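Local coordinates for protein membrane-bound lytic murein transglycosylase A (Burkholderia pseudomallei, PDB 6QK4) that probably cleaves the beta-1,4 bond between MurNAc and GlcNAc in peptidoglycan by lytic transglycosylation, leaving a 1,6-anhydro end on MurNAc, at residues G35-S40 against F82-F87. Numbering follows the deposited sequence.
Sequences GWQDDS and FFETYF
The indole of W36 meets E84 at its edge: OE2 of E84 lies in the ring plane, 2.8 Å from W36 NE1. R80 makes a cation-pi contact with the same indole, and the ring of W30 also meets it. The F83 ring has F82 CD2 over the centre of one face, 3.8 Å above the plane. The N-H of W36 points almost straight at E84 OE2, with an angle of 164° at the hydrogen. OE2 accepts through its anti lone pair, and the carboxylate is turned 44° from the indole plane. W36 CG is anti to the backbone N (chi1 173°), which sends the ring across to the helix. Its six-membered end reaches F83, with CH2 3.7 Å from F83 CB. A water that accepts from Q37 NE2 at 3.0 Å donates to E84 OE2 at 2.8 Å, giving that oxygen two bonds. R80 also bonds W36 O and D39 O, tying the backbone of 35-40 to helix 76-86. The buried W36–F83 pair thus joins the loop before helix 44-55 to the end of helix 76-86. F83 also touches L302 and F304 of strand 298-307, which belongs to the 3D domain of the double-psi beta-barrel clan.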
# COMPACT_ATOMS: atom_id res chain seq x y z
N GLY A 35 -22.13 -7.43 -4.68
CA GLY A 35 -21.22 -7.12 -3.63
C GLY A 35 -21.52 -5.81 -2.98
O GLY A 35 -21.08 -5.60 -1.85
N TRP A 36 -22.37 -4.97 -3.58
CA TRP A 36 -22.60 -3.64 -2.99
C TRP A 36 -23.07 -3.77 -1.54
O TRP A 36 -22.63 -3.03 -0.66
CB TRP A 36 -23.61 -2.87 -3.84
CG TRP A 36 -24.11 -1.56 -3.34
CD1 TRP A 36 -25.42 -1.19 -3.10
CD2 TRP A 36 -23.31 -0.41 -3.07
NE1 TRP A 36 -25.46 0.14 -2.72
CE2 TRP A 36 -24.16 0.62 -2.66
CE3 TRP A 36 -21.92 -0.19 -3.09
CZ2 TRP A 36 -23.70 1.90 -2.27
CZ3 TRP A 36 -21.45 1.14 -2.75
CH2 TRP A 36 -22.33 2.15 -2.35
N GLN A 37 -24.02 -4.68 -1.26
CA GLN A 37 -24.50 -4.79 0.12
C GLN A 37 -23.51 -5.46 1.06
O GLN A 37 -23.69 -5.37 2.29
CB GLN A 37 -25.82 -5.58 0.14
CG GLN A 37 -26.82 -4.93 -0.77
CD GLN A 37 -27.39 -3.64 -0.22
OE1 GLN A 37 -27.13 -3.25 0.91
NE2 GLN A 37 -28.20 -2.97 -1.02
N ASP A 38 -22.47 -6.14 0.52
CA ASP A 38 -21.46 -6.80 1.34
C ASP A 38 -20.46 -5.81 1.96
O ASP A 38 -19.82 -6.12 2.99
CB ASP A 38 -20.76 -7.82 0.47
CG ASP A 38 -21.65 -8.96 0.07
OD1 ASP A 38 -22.32 -9.53 0.99
OD2 ASP A 38 -21.60 -9.32 -1.14
N ASP A 39 -20.35 -4.63 1.40
CA ASP A 39 -19.46 -3.62 1.96
C ASP A 39 -20.18 -2.87 3.08
O ASP A 39 -21.27 -2.30 2.87
CB ASP A 39 -19.02 -2.67 0.85
CG ASP A 39 -17.95 -1.64 1.34
OD1 ASP A 39 -17.51 -1.72 2.52
OD2 ASP A 39 -17.56 -0.78 0.54
N SER A 40 -19.59 -2.91 4.29
CA SER A 40 -20.14 -2.15 5.41
C SER A 40 -20.17 -0.67 5.12
O SER A 40 -20.97 0.06 5.72
CB SER A 40 -19.28 -2.36 6.64
OG SER A 40 -17.96 -1.79 6.46
N PHE A 82 -26.61 8.07 0.07
CA PHE A 82 -25.91 9.10 -0.67
C PHE A 82 -25.30 8.54 -1.95
O PHE A 82 -25.37 9.17 -3.00
CB PHE A 82 -24.82 9.72 0.23
CG PHE A 82 -23.81 10.51 -0.51
CD1 PHE A 82 -24.07 11.81 -0.81
CD2 PHE A 82 -22.57 9.96 -0.86
CE1 PHE A 82 -23.18 12.62 -1.48
CE2 PHE A 82 -21.65 10.77 -1.56
CZ PHE A 82 -21.94 12.12 -1.85
N PHE A 83 -24.52 7.45 -1.85
CA PHE A 83 -23.85 6.97 -3.06
C PHE A 83 -24.88 6.54 -4.12
O PHE A 83 -24.70 6.78 -5.31
CB PHE A 83 -22.89 5.82 -2.70
CG PHE A 83 -21.66 6.28 -2.00
CD1 PHE A 83 -20.74 7.05 -2.70
CD2 PHE A 83 -21.40 5.95 -0.68
CE1 PHE A 83 -19.53 7.48 -2.09
CE2 PHE A 83 -20.19 6.37 -0.06
CZ PHE A 83 -19.29 7.14 -0.77
N GLU A 84 -25.99 5.94 -3.66
CA GLU A 84 -27.02 5.43 -4.58
C GLU A 84 -27.75 6.58 -5.25
O GLU A 84 -28.19 6.46 -6.40
CB GLU A 84 -28.00 4.51 -3.84
CG GLU A 84 -27.37 3.14 -3.44
CD GLU A 84 -28.35 2.28 -2.74
OE1 GLU A 84 -29.53 2.75 -2.63
OE2 GLU A 84 -28.02 1.19 -2.27
N THR A 85 -27.82 7.73 -4.58
CA THR A 85 -28.56 8.91 -5.02
C THR A 85 -27.72 9.82 -5.90
O THR A 85 -28.24 10.40 -6.86
CB THR A 85 -29.05 9.70 -3.78
OG1 THR A 85 -29.98 8.93 -3.04
CG2 THR A 85 -29.68 11.05 -4.15
N TYR A 86 -26.42 10.00 -5.59
CA TYR A 86 -25.62 10.99 -6.29
C TYR A 86 -24.75 10.42 -7.40
O TYR A 86 -24.18 11.20 -8.17
CB TYR A 86 -24.76 11.77 -5.29
CG TYR A 86 -25.59 12.79 -4.56
CD1 TYR A 86 -26.30 12.46 -3.40
CD2 TYR A 86 -25.65 14.11 -5.02
CE1 TYR A 86 -27.09 13.45 -2.72
CE2 TYR A 86 -26.43 15.07 -4.35
CZ TYR A 86 -27.14 14.71 -3.21
OH TYR A 86 -27.92 15.64 -2.52
N PHE A 87 -24.65 9.07 -7.50
CA PHE A 87 -23.73 8.48 -8.47
C PHE A 87 -24.42 7.37 -9.21
O PHE A 87 -25.34 6.72 -8.68
CB PHE A 87 -22.44 7.87 -7.77
CG PHE A 87 -21.56 8.91 -7.14
CD1 PHE A 87 -21.83 9.37 -5.85
CD2 PHE A 87 -20.48 9.41 -7.84
CE1 PHE A 87 -21.05 10.42 -5.26
CE2 PHE A 87 -19.67 10.46 -7.30
CZ PHE A 87 -19.95 10.95 -5.95
O HOH W 1 -29.67 -0.34 -0.67